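Local coordinates for putative uncharacterized protein (Chaetomium thermophilum, PDB 5T8V), which probably acts as a chromatin-binding cohesin loader of the SCC2/Nipped-B family, seen here as its C-terminal HEAT-repeat fragment, at residues V705-M710 with E742-L747; S721-R726 with V777-Q782; I729-L734 with G787-V792; V796-L801 with F849-A854. All blocks are in the same frame, centred on the assembly; numbering follows the deposited sequence.

Contact 1: residues V705-M710 with E742-L747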
loop_
_atom_site.group_PDB
_atom_site.type_symbol
_atom_site.label_atom_id
_atom_site.label_comp_id
_atom_site.label_asym_id
_atom_site.label_seq_id
_atom_site.Cartn_x
_atom_site.Cartn_y
_atom_site.Cartn_z
ATOM N N VAL A 705 6.329 -5.453 10.276
ATOM C CA VAL A 705 6.884 -4.785 9.105
ATOM C C VAL A 705 8.395 -4.963 9.058
ATOM O O VAL A 705 8.982 -5.087 7.976
ATOM C CB VAL A 705 6.479 -3.296 9.101
ATOM C CG1 VAL A 705 7.039 -2.573 10.314
ATOM C CG2 VAL A 705 6.928 -2.621 7.817
ATOM N N ARG A 706 9.051 -4.983 10.221
ATOM C CA ARG A 706 10.487 -5.244 10.254
ATOM C C ARG A 706 10.792 -6.643 9.733
ATOM O O ARG A 706 11.659 -6.824 8.870
ATOM C CB ARG A 706 11.020 -5.071 11.677
ATOM C CG ARG A 706 11.102 -3.624 12.140
ATOM C CD ARG A 706 11.697 -3.512 13.538
ATOM N NE ARG A 706 10.796 -4.019 14.568
ATOM C CZ ARG A 706 11.028 -3.939 15.875
ATOM N NH1 ARG A 706 12.137 -3.366 16.326
ATOM N NH2 ARG A 706 10.148 -4.431 16.736
ATOM N N LYS A 707 10.078 -7.647 10.246
ATOM C CA LYS A 707 10.287 -9.022 9.803
ATOM C C LYS A 707 10.114 -9.139 8.293
ATOM O O LYS A 707 10.946 -9.743 7.603
ATOM C CB LYS A 707 9.324 -9.954 10.542
ATOM C CG LYS A 707 9.530 -9.965 12.055
ATOM C CD LYS A 707 8.319 -10.505 12.810
ATOM C CE LYS A 707 8.233 -12.023 12.754
ATOM N NZ LYS A 707 7.167 -12.548 13.655
ATOM N N ARG A 708 9.041 -8.554 7.757
ATOM C CA ARG A 708 8.827 -8.589 6.314
ATOM C C ARG A 708 9.980 -7.919 5.575
ATOM O O ARG A 708 10.511 -8.462 4.595
ATOM C CB ARG A 708 7.500 -7.916 5.965
ATOM C CG ARG A 708 7.213 -7.878 4.473
ATOM C CD ARG A 708 5.752 -7.575 4.189
ATOM N NE ARG A 708 5.438 -7.728 2.770
ATOM C CZ ARG A 708 4.208 -7.705 2.267
ATOM N NH1 ARG A 708 3.160 -7.538 3.063
ATOM N NH2 ARG A 708 4.025 -7.856 0.962
ATOM N N ALA A 709 10.387 -6.736 6.038
ATOM C CA ALA A 709 11.449 -5.997 5.365
ATOM C C ALA A 709 12.757 -6.779 5.344
ATOM O O ALA A 709 13.515 -6.691 4.372
ATOM C CB ALA A 709 11.655 -4.641 6.040
ATOM N N MET A 710 13.045 -7.544 6.399
ATOM C CA MET A 710 14.296 -8.291 6.431
ATOM C C MET A 710 14.203 -9.630 5.711
ATOM O O MET A 710 15.235 -10.153 5.275
ATOM C CB MET A 710 14.759 -8.494 7.876
ATOM C CG MET A 710 13.786 -9.207 8.788
ATOM S SD MET A 710 14.401 -9.289 10.485
ATOM C CE MET A 710 14.450 -7.555 10.940
ATOM N N GLU A 742 11.166 -10.843 20.360
ATOM C CA GLU A 742 11.944 -12.079 20.364
ATOM C C GLU A 742 11.892 -12.792 19.015
ATOM O O GLU A 742 12.933 -13.183 18.471
ATOM C CB GLU A 742 11.432 -13.006 21.474
ATOM C CG GLU A 742 12.274 -14.256 21.698
ATOM C CD GLU A 742 13.642 -13.947 22.275
ATOM O OE1 GLU A 742 13.846 -12.810 22.751
ATOM O OE2 GLU A 742 14.513 -14.842 22.254
ATOM N N SER A 743 10.687 -12.974 18.470
ATOM C CA SER A 743 10.543 -13.651 17.185
ATOM C C SER A 743 11.412 -13.000 16.118
ATOM O O SER A 743 11.956 -13.685 15.241
ATOM C CB SER A 743 9.074 -13.646 16.758
ATOM O OG SER A 743 8.551 -12.328 16.740
ATOM N N VAL A 744 11.560 -11.675 16.176
ATOM C CA VAL A 744 12.386 -10.986 15.193
ATOM C C VAL A 744 13.856 -11.327 15.393
ATOM O O VAL A 744 14.616 -11.412 14.421
ATOM C CB VAL A 744 12.144 -9.468 15.261
ATOM C CG1 VAL A 744 12.663 -8.898 16.566
ATOM C CG2 VAL A 744 12.785 -8.771 14.073
ATOM N N ARG A 745 14.290 -11.518 16.642
ATOM C CA ARG A 745 15.649 -11.992 16.882
ATOM C C ARG A 745 15.838 -13.383 16.294
ATOM O O ARG A 745 16.836 -13.655 15.615
ATOM C CB ARG A 745 15.959 -12.011 18.379
ATOM C CG ARG A 745 15.827 -10.678 19.084
ATOM C CD ARG A 745 16.134 -10.837 20.566
ATOM N NE ARG A 745 15.344 -9.941 21.405
ATOM C CZ ARG A 745 15.292 -10.012 22.732
ATOM N NH1 ARG A 745 15.985 -10.941 23.380
ATOM N NH2 ARG A 745 14.545 -9.155 23.415
ATOM N N ASP A 746 14.888 -14.284 16.557
ATOM C CA ASP A 746 14.964 -15.621 15.979
ATOM C C ASP A 746 15.086 -15.555 14.462
ATOM O O ASP A 746 15.881 -16.287 13.859
ATOM C CB ASP A 746 13.736 -16.437 16.386
ATOM C CG ASP A 746 13.598 -16.577 17.890
ATOM O OD1 ASP A 746 14.633 -16.553 18.588
ATOM O OD2 ASP A 746 12.454 -16.709 18.373
ATOM N N LEU A 747 14.313 -14.670 13.826
ATOM C CA LEU A 747 14.390 -14.527 12.375
ATOM C C LEU A 747 15.756 -14.006 11.948
ATOM O O LEU A 747 16.358 -14.515 10.997
ATOM C CB LEU A 747 13.284 -13.597 11.880
ATOM C CG LEU A 747 13.293 -13.289 10.379
ATOM C CD1 LEU A 747 13.159 -14.564 9.557
ATOM C CD2 LEU A 747 12.187 -12.306 10.026
#
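No ring, amide or guanidinium takes part where K707 and M710 meet S743, V744 and L747; the nearby charge pair of E742 and R745, with OE1 2.9 Å from NH1 but well out of the guanidinium plane so that no N-H is aimed at it, lies away from helix 703-719, along its own helix.

The contact itself is aliphatic. L747 CD2 lodges against both K707 and M710: it sits 3.7 Å from M710 CG and also 3.7 Å from the backbone oxygen K707 O, with the K707 and L747 side chains crossing obliquely. V744 reaches over with CG2, which is 3.8 Å from M710 CE and 4.0 Å from K707 CG. M710 has CG between its backbone N and carbonyl carbon (chi1 58°), and the bend at chi3 (64°) turns CE onto V744 CG2, the two side chains crossing at about a right angle. At the more exposed border, K707 NZ makes a weak hydrogen bond of 3.4 Å to S743 OG.

The segment axes come within 10.2 Å at only 9° between their N-to-C directions, which shows two parallel helices rather than a hairpin. This is how helix 703-719 and helix 742-755 lie in the HEAT-repeat array, with helix 723-735 between them in sequence. Helix 666-682 packs against V705, R708 and A709, and R706 reaches the loop before helix 742-755 through a salt bridge to D739.

Contact 2: residues S721-R726 with V777-Q782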
loop_
_atom_site.group_PDB
_atom_site.type_symbol
_atom_site.label_atom_id
_atom_site.label_comp_id
_atom_site.label_asym_id
_atom_site.label_seq_id
_atom_site.Cartn_x
_atom_site.Cartn_y
_atom_site.Cartn_z
ATOM N N SER A 721 24.600 -9.634 -6.270
ATOM C CA SER A 721 25.980 -9.895 -5.882
ATOM C C SER A 721 26.743 -8.626 -5.524
ATOM O O SER A 721 27.933 -8.709 -5.202
ATOM C CB SER A 721 26.716 -10.631 -7.006
ATOM O OG SER A 721 26.721 -9.867 -8.198
ATOM N N ASN A 722 26.096 -7.464 -5.576
ATOM C CA ASN A 722 26.751 -6.220 -5.194
ATOM C C ASN A 722 27.223 -6.302 -3.747
ATOM O O ASN A 722 26.440 -6.603 -2.841
ATOM C CB ASN A 722 25.789 -5.046 -5.384
ATOM C CG ASN A 722 26.410 -3.707 -5.019
ATOM O OD1 ASN A 722 26.996 -3.549 -3.948
ATOM N ND2 ASN A 722 26.278 -2.733 -5.912
ATOM N N ARG A 723 28.512 -6.031 -3.532
ATOM C CA ARG A 723 29.086 -6.175 -2.199
ATOM C C ARG A 723 28.638 -5.059 -1.263
ATOM O O ARG A 723 28.484 -5.293 -0.058
ATOM C CB ARG A 723 30.612 -6.213 -2.293
ATOM C CG ARG A 723 31.147 -7.513 -2.869
ATOM C CD ARG A 723 32.610 -7.405 -3.253
ATOM N NE ARG A 723 33.193 -8.717 -3.521
ATOM C CZ ARG A 723 34.375 -8.912 -4.098
ATOM N NH1 ARG A 723 35.111 -7.878 -4.483
ATOM N NH2 ARG A 723 34.819 -10.146 -4.294
ATOM N N VAL A 724 28.423 -3.853 -1.788
ATOM C CA VAL A 724 27.960 -2.751 -0.948
ATOM C C VAL A 724 26.564 -3.049 -0.414
ATOM O O VAL A 724 26.308 -2.960 0.795
ATOM C CB VAL A 724 28.002 -1.426 -1.731
ATOM C CG1 VAL A 724 27.644 -0.251 -0.826
ATOM C CG2 VAL A 724 29.378 -1.211 -2.355
ATOM N N LEU A 725 25.640 -3.413 -1.308
ATOM C CA LEU A 725 24.312 -3.836 -0.878
ATOM C C LEU A 725 24.408 -4.960 0.145
ATOM O O LEU A 725 24.010 -4.797 1.300
ATOM C CB LEU A 725 23.478 -4.292 -2.077
ATOM C CG LEU A 725 23.007 -3.262 -3.103
ATOM C CD1 LEU A 725 21.932 -3.899 -3.972
ATOM C CD2 LEU A 725 22.494 -1.979 -2.453
ATOM N N ARG A 726 24.944 -6.111 -0.269
ATOM C CA ARG A 726 24.999 -7.272 0.614
ATOM C C ARG A 726 25.564 -6.911 1.982
ATOM O O ARG A 726 25.044 -7.353 3.014
ATOM C CB ARG A 726 25.832 -8.382 -0.032
ATOM C CG ARG A 726 25.066 -9.227 -1.042
ATOM C CD ARG A 726 25.952 -10.297 -1.660
ATOM N NE ARG A 726 25.182 -11.307 -2.381
ATOM C CZ ARG A 726 25.719 -12.322 -3.054
ATOM N NH1 ARG A 726 27.036 -12.468 -3.109
ATOM N NH2 ARG A 726 24.937 -13.192 -3.678
ATOM N N VAL A 777 34.073 -14.581 3.058
ATOM C CA VAL A 777 34.978 -13.885 3.972
ATOM C C VAL A 777 35.012 -12.394 3.658
ATOM O O VAL A 777 34.941 -11.552 4.561
ATOM C CB VAL A 777 36.388 -14.507 3.926
ATOM C CG1 VAL A 777 36.925 -14.566 2.512
ATOM C CG2 VAL A 777 37.343 -13.726 4.816
ATOM N N ILE A 778 35.120 -12.041 2.375
ATOM C CA ILE A 778 35.188 -10.628 2.015
ATOM C C ILE A 778 33.923 -9.910 2.468
ATOM O O ILE A 778 33.981 -8.824 3.054
ATOM C CB ILE A 778 35.428 -10.464 0.502
ATOM C CG1 ILE A 778 36.807 -11.018 0.131
ATOM C CG2 ILE A 778 35.339 -8.988 0.102
ATOM C CD1 ILE A 778 37.096 -11.038 -1.360
ATOM N N LEU A 779 32.761 -10.513 2.211
ATOM C CA LEU A 779 31.504 -9.897 2.624
ATOM C C LEU A 779 31.458 -9.702 4.133
ATOM O O LEU A 779 30.923 -8.699 4.622
ATOM C CB LEU A 779 30.322 -10.748 2.160
ATOM C CG LEU A 779 30.046 -10.780 0.654
ATOM C CD1 LEU A 779 28.918 -11.754 0.355
ATOM C CD2 LEU A 779 29.710 -9.398 0.116
ATOM N N MET A 780 32.013 -10.650 4.889
ATOM C CA MET A 780 32.063 -10.492 6.339
ATOM C C MET A 780 32.954 -9.318 6.726
ATOM O O MET A 780 32.562 -8.467 7.533
ATOM C CB MET A 780 32.560 -11.783 6.988
ATOM C CG MET A 780 31.640 -12.971 6.771
ATOM S SD MET A 780 32.189 -14.442 7.648
ATOM C CE MET A 780 31.811 -13.981 9.329
ATOM N N VAL A 781 34.157 -9.253 6.152
ATOM C CA VAL A 781 35.076 -8.161 6.467
ATOM C C VAL A 781 34.415 -6.819 6.181
ATOM O O VAL A 781 34.419 -5.912 7.022
ATOM C CB VAL A 781 36.390 -8.322 5.681
ATOM C CG1 VAL A 781 37.315 -7.136 5.922
ATOM C CG2 VAL A 781 37.088 -9.612 6.077
ATOM N N GLN A 782 33.840 -6.669 4.986
ATOM C CA GLN A 782 33.148 -5.430 4.654
ATOM C C GLN A 782 32.028 -5.144 5.644
ATOM O O GLN A 782 31.828 -3.992 6.051
ATOM C CB GLN A 782 32.591 -5.500 3.233
ATOM C CG GLN A 782 33.619 -5.238 2.143
ATOM C CD GLN A 782 33.001 -5.162 0.755
ATOM O OE1 GLN A 782 33.504 -5.766 -0.191
ATOM N NE2 GLN A 782 31.910 -4.410 0.626
#
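R723 and R726, in the first turn of helix 723-735, lie against I778, L779 and Q782 of helix 773-786, a surface contact within the HEAT-repeat array. The arginines touch mainly by their aliphatic stems. L779 spreads its two methyls between them: CD2 is 3.8 Å from R723 CG, and CD1 is 3.9 Å from R726 CD. The extended R723 stem crosses L779 at about a right angle. I778 CG2 lies over one face of the R723 guanidinium, offset toward its rim. Q782 runs across R723, its OE1 3.6 Å from R723 CD, with the amide turned 85° from the guanidinium plane. With an alanine in place of Q782, the amide beside R723 CB and CD would be gone and the arginine stem would probably be freer to shift on that side.

Further out, both guanidinium groups are fixed by partners beyond the two segments. R723 NH2 forms a salt bridge with E775, while R726 donates to the backbone of Y717 and makes a cation-pi contact with its ring. N722 is the N-cap of helix 723-735, fixing the start of the turn that carries R723 and R726. Its OD1 accepts from L725 N at 3.0 Å (N-H...O 158°), with the donor 52° out of the carbonyl plane.

Contact 3: residues I729-L734 with G787-V792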
loop_
_atom_site.group_PDB
_atom_site.type_symbol
_atom_site.label_atom_id
_atom_site.label_comp_id
_atom_site.label_asym_id
_atom_site.label_seq_id
_atom_site.Cartn_x
_atom_site.Cartn_y
_atom_site.Cartn_z
ATOM N N ILE A 729 22.906 -4.874 3.921
ATOM C CA ILE A 729 21.885 -5.826 4.359
ATOM C C ILE A 729 22.368 -6.569 5.597
ATOM O O ILE A 729 21.706 -6.582 6.641
ATOM C CB ILE A 729 21.545 -6.816 3.229
ATOM C CG1 ILE A 729 21.136 -6.097 1.934
ATOM C CG2 ILE A 729 20.447 -7.780 3.671
ATOM C CD1 ILE A 729 19.858 -5.326 2.021
ATOM N N ALA A 730 23.536 -7.207 5.489
ATOM C CA ALA A 730 24.043 -8.017 6.591
ATOM C C ALA A 730 24.264 -7.174 7.838
ATOM O O ALA A 730 24.051 -7.646 8.961
ATOM C CB ALA A 730 25.339 -8.713 6.177
ATOM N N ASN A 731 24.691 -5.922 7.665
ATOM C CA ASN A 731 24.910 -5.058 8.819
ATOM C C ASN A 731 23.599 -4.752 9.531
ATOM O O ASN A 731 23.534 -4.791 10.766
ATOM C CB ASN A 731 25.602 -3.765 8.386
ATOM C CG ASN A 731 26.112 -2.959 9.563
ATOM O OD1 ASN A 731 25.340 -2.299 10.257
ATOM N ND2 ASN A 731 27.420 -3.011 9.795
ATOM N N GLY A 732 22.540 -4.455 8.773
ATOM C CA GLY A 732 21.245 -4.225 9.399
ATOM C C GLY A 732 20.698 -5.470 10.072
ATOM O O GLY A 732 20.298 -5.443 11.242
ATOM N N LEU A 733 20.668 -6.584 9.335
ATOM C CA LEU A 733 20.233 -7.854 9.907
ATOM C C LEU A 733 20.946 -8.135 11.220
ATOM O O LEU A 733 20.313 -8.473 12.227
ATOM C CB LEU A 733 20.489 -8.989 8.913
ATOM C CG LEU A 733 19.518 -9.105 7.739
ATOM C CD1 LEU A 733 20.086 -10.027 6.671
ATOM C CD2 LEU A 733 18.172 -9.615 8.214
ATOM N N LEU A 734 22.273 -8.001 11.226
ATOM C CA LEU A 734 23.026 -8.239 12.450
ATOM C C LEU A 734 22.618 -7.261 13.544
ATOM O O LEU A 734 22.447 -7.655 14.702
ATOM C CB LEU A 734 24.525 -8.148 12.172
ATOM C CG LEU A 734 25.165 -9.411 11.584
ATOM C CD1 LEU A 734 26.514 -9.117 10.943
ATOM C CD2 LEU A 734 25.325 -10.472 12.665
ATOM N N GLY A 787 30.074 -1.019 10.157
ATOM C CA GLY A 787 29.480 -0.403 11.328
ATOM C C GLY A 787 29.732 -1.106 12.647
ATOM O O GLY A 787 30.674 -1.892 12.784
ATOM N N ASN A 788 28.877 -0.814 13.630
ATOM C CA ASN A 788 29.040 -1.302 15.000
ATOM C C ASN A 788 28.344 -2.654 15.122
ATOM O O ASN A 788 27.188 -2.764 15.540
ATOM C CB ASN A 788 28.478 -0.289 15.990
ATOM C CG ASN A 788 28.795 1.142 15.602
ATOM O OD1 ASN A 788 29.902 1.448 15.158
ATOM N ND2 ASN A 788 27.818 2.027 15.758
ATOM N N VAL A 789 29.070 -3.704 14.741
ATOM C CA VAL A 789 28.505 -5.048 14.700
ATOM C C VAL A 789 29.558 -6.054 15.144
ATOM O O VAL A 789 29.760 -7.087 14.496
ATOM C CB VAL A 789 27.982 -5.382 13.290
ATOM C CG1 VAL A 789 27.173 -6.654 13.314
ATOM C CG2 VAL A 789 27.124 -4.245 12.738
ATOM N N ALA A 790 30.238 -5.767 16.251
ATOM C CA ALA A 790 31.275 -6.661 16.748
ATOM C C ALA A 790 30.705 -7.604 17.801
ATOM O O ALA A 790 30.645 -8.820 17.591
ATOM C CB ALA A 790 32.441 -5.856 17.321
ATOM N N ASN A 791 30.284 -7.048 18.938
ATOM C CA ASN A 791 29.695 -7.860 19.997
ATOM C C ASN A 791 28.529 -8.686 19.468
ATOM O O ASN A 791 28.353 -9.854 19.847
ATOM C CB ASN A 791 29.238 -6.953 21.142
ATOM C CG ASN A 791 28.502 -7.708 22.229
ATOM O OD1 ASN A 791 27.279 -7.851 22.183
ATOM N ND2 ASN A 791 29.243 -8.191 23.221
ATOM N N VAL A 792 27.735 -8.104 18.571
ATOM C CA VAL A 792 26.537 -8.782 18.087
ATOM C C VAL A 792 26.921 -10.036 17.315
ATOM O O VAL A 792 26.443 -11.137 17.609
ATOM C CB VAL A 792 25.686 -7.833 17.227
ATOM C CG1 VAL A 792 24.324 -8.436 16.995
ATOM C CG2 VAL A 792 25.545 -6.459 17.887
#
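The turn that joins helix 773-786 to helix 791-801 lies against helix 723-735 in the HEAT-repeat array, bringing V789 and V792 onto N731 and L734. G787 is the first residue to leave helical geometry, N788 is the centre of an inverse gamma turn, and the chain is helical again at N791. V789, in the turn between the two helices in sequence, carries the contact by presenting a different methyl to each partner.

Its CG1 meets L734, 3.2 Å from L734 CB and 3.5 Å from L734 CD1, the two side chains crossing at about a right angle. Its CG2 comes against CG, OD1 and ND2 of the N731 amide, 3.2 Å from ND2. CG1 stands anti to the backbone N of V789 (chi1 -169°), a torsion that leaves CG2 beside that nitrogen and turned to the asparagine.

The N731 amide is polar and buried, and its bonds run to other atoms. ND2 donates to the backbone oxygen of T783, in the last turn of helix 773-786. G787 N is 3.3 Å from N731 ND2, yet both are donors, so proximity makes no bond there. W756 and I752 also pack on L734. Three residues after V789, at the start of helix 791-801, V792 CG1 lies 3.1 Å from the backbone oxygen L734 O.

Contact 4: residues V796-L801 with F849-A854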
loop_
_atom_site.group_PDB
_atom_site.type_symbol
_atom_site.label_atom_id
_atom_site.label_comp_id
_atom_site.label_asym_id
_atom_site.label_seq_id
_atom_site.Cartn_x
_atom_site.Cartn_y
_atom_site.Cartn_z
ATOM N N VAL A 796 26.146 -14.005 17.856
ATOM C CA VAL A 796 25.567 -14.862 16.825
ATOM C C VAL A 796 26.386 -16.139 16.686
ATOM O O VAL A 796 25.839 -17.248 16.644
ATOM C CB VAL A 796 25.471 -14.110 15.484
ATOM C CG1 VAL A 796 24.919 -15.022 14.390
ATOM C CG2 VAL A 796 24.595 -12.876 15.624
ATOM N N LEU A 797 27.712 -16.000 16.611
ATOM C CA LEU A 797 28.574 -17.171 16.497
ATOM C C LEU A 797 28.462 -18.063 17.727
ATOM O O LEU A 797 28.507 -19.293 17.615
ATOM C CB LEU A 797 30.025 -16.736 16.284
ATOM C CG LEU A 797 30.424 -16.387 14.850
ATOM C CD1 LEU A 797 31.784 -15.709 14.829
ATOM C CD2 LEU A 797 30.441 -17.634 13.976
ATOM N N GLN A 798 28.320 -17.465 18.912
ATOM C CA GLN A 798 28.192 -18.272 20.121
ATOM C C GLN A 798 26.828 -18.948 20.192
ATOM O O GLN A 798 26.730 -20.120 20.573
ATOM C CB GLN A 798 28.437 -17.411 21.358
ATOM C CG GLN A 798 29.910 -17.262 21.699
ATOM C CD GLN A 798 30.148 -16.372 22.898
ATOM O OE1 GLN A 798 29.225 -15.736 23.407
ATOM N NE2 GLN A 798 31.392 -16.324 23.360
ATOM N N ALA A 799 25.764 -18.231 19.826
ATOM C CA ALA A 799 24.442 -18.840 19.753
ATOM C C ALA A 799 24.333 -19.862 18.629
ATOM O O ALA A 799 23.357 -20.620 18.597
ATOM C CB ALA A 799 23.375 -17.761 19.568
ATOM N N LEU A 800 25.302 -19.902 17.717
ATOM C CA LEU A 800 25.288 -20.817 16.584
ATOM C C LEU A 800 26.129 -22.065 16.822
ATOM O O LEU A 800 25.706 -23.167 16.462
ATOM C CB LEU A 800 25.790 -20.092 15.330
ATOM C CG LEU A 800 25.562 -20.726 13.954
ATOM C CD1 LEU A 800 25.653 -19.644 12.895
ATOM C CD2 LEU A 800 26.563 -21.827 13.644
ATOM N N LEU A 801 27.306 -21.918 17.426
ATOM C CA LEU A 801 28.242 -23.021 17.591
ATOM C C LEU A 801 28.169 -23.674 18.964
ATOM O O LEU A 801 28.915 -24.623 19.220
ATOM C CB LEU A 801 29.673 -22.532 17.335
ATOM C CG LEU A 801 29.977 -22.044 15.916
ATOM C CD1 LEU A 801 31.404 -21.522 15.830
ATOM C CD2 LEU A 801 29.755 -23.151 14.893
ATOM N N PHE A 849 35.911 -13.617 15.971
ATOM C CA PHE A 849 35.836 -15.070 15.846
ATOM C C PHE A 849 36.562 -15.754 16.998
ATOM O O PHE A 849 36.010 -16.643 17.656
ATOM C CB PHE A 849 36.418 -15.517 14.508
ATOM C CG PHE A 849 35.380 -15.798 13.469
ATOM C CD1 PHE A 849 34.880 -14.778 12.681
ATOM C CD2 PHE A 849 34.898 -17.082 13.284
ATOM C CE1 PHE A 849 33.925 -15.031 11.728
ATOM C CE2 PHE A 849 33.940 -17.344 12.329
ATOM C CZ PHE A 849 33.452 -16.317 11.550
ATOM N N ALA A 850 37.810 -15.353 17.251
ATOM C CA ALA A 850 38.556 -15.924 18.365
ATOM C C ALA A 850 37.829 -15.697 19.684
ATOM O O ALA A 850 37.861 -16.555 20.574
ATOM C CB ALA A 850 39.960 -15.326 18.414
ATOM N N LYS A 851 37.166 -14.548 19.831
ATOM C CA LYS A 851 36.364 -14.319 21.028
ATOM C C LYS A 851 35.211 -15.312 21.113
ATOM O O LYS A 851 34.888 -15.808 22.199
ATOM C CB LYS A 851 35.840 -12.881 21.038
ATOM C CG LYS A 851 34.616 -12.639 21.924
ATOM C CD LYS A 851 34.873 -12.976 23.389
ATOM C CE LYS A 851 33.589 -12.872 24.200
ATOM N NZ LYS A 851 33.749 -13.381 25.591
ATOM N N ALA A 852 34.584 -15.624 19.978
ATOM C CA ALA A 852 33.406 -16.487 19.997
ATOM C C ALA A 852 33.785 -17.936 20.277
ATOM O O ALA A 852 33.194 -18.584 21.150
ATOM C CB ALA A 852 32.656 -16.375 18.671
ATOM N N GLU A 853 34.761 -18.467 19.542
ATOM C CA GLU A 853 35.141 -19.871 19.691
ATOM C C GLU A 853 36.580 -20.027 19.224
ATOM O O GLU A 853 36.847 -19.991 18.018
ATOM C CB GLU A 853 34.201 -20.769 18.894
ATOM C CG GLU A 853 34.525 -22.250 18.987
ATOM C CD GLU A 853 34.418 -22.785 20.402
ATOM O OE1 GLU A 853 33.598 -22.251 21.178
ATOM O OE2 GLU A 853 35.156 -23.736 20.738
ATOM N N ALA A 854 37.497 -20.210 20.175
ATOM C CA ALA A 854 38.912 -20.344 19.853
ATOM C C ALA A 854 39.264 -21.704 19.267
ATOM O O ALA A 854 40.329 -21.842 18.656
ATOM C CB ALA A 854 39.756 -20.100 21.102
#
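L797 and F849 make a CH-pi contact: L797 CD1 stands 3.5 Å from the centroid of the F849 ring and only 5° off the ring normal, so the methyl is centred over one face. The leucine and phenylalanine side chains cross at about a right angle, and L797 CD2 reaches the ring margin, 3.9 Å from F849 CE2. Replacing F849 by an alanine removes the face under L797 CD1 and would probably open a gap between the two helices.

Purely apolar contacts continue from there. The CB atoms of L797 and A852 approach to 3.6 Å, and the small alanine lets the backbones come close: Q798 CA and A852 CA are 5.5 Å apart. L801 adds a looser touch, its CD1 4.2 Å from E853 CB, just where the second helix ends.

The polar approaches are not hydrogen bonds. Q798 has its CG anti to the carbonyl carbon (chi1 -84°), with an extended chain that lays CG and the amide beside the backbone oxygens of K851 and A852, at the C-terminal end of helix 839-852. Its CG is 3.6 Å from A852 O, and its NE2 is 3.6 Å from A852 O and 3.7 Å from K851 O. The amide oxygen OE1 instead accepts from K795 NZ.

The contact joins helix 791-801 to helix 839-852 in the solenoid. Helix 808-824, which lies between them in sequence, packs on L801, F849 and E853, and F757 covers L797.

From the N terminus, contact 1 opens on helix 703-719, and contacts 2 and 3 open in turn on helix 723-735 before contact 1 closes at 742-747. Contact 2 then closes at 777-782 and contact 3 at 787-792, so the three loops cross one another and none nests. Contact 4 follows in series, bringing helix 791-801 back to helix 839-852. The contacts are also joined in space: M710 packs on L733 between contacts 1 and 3, L734 on V796 between 3 and 4, and M780 on F849 between 2 and 4. Together they tie helices that are not immediate neighbours in sequence along the HEAT-repeat array from 703 to 852.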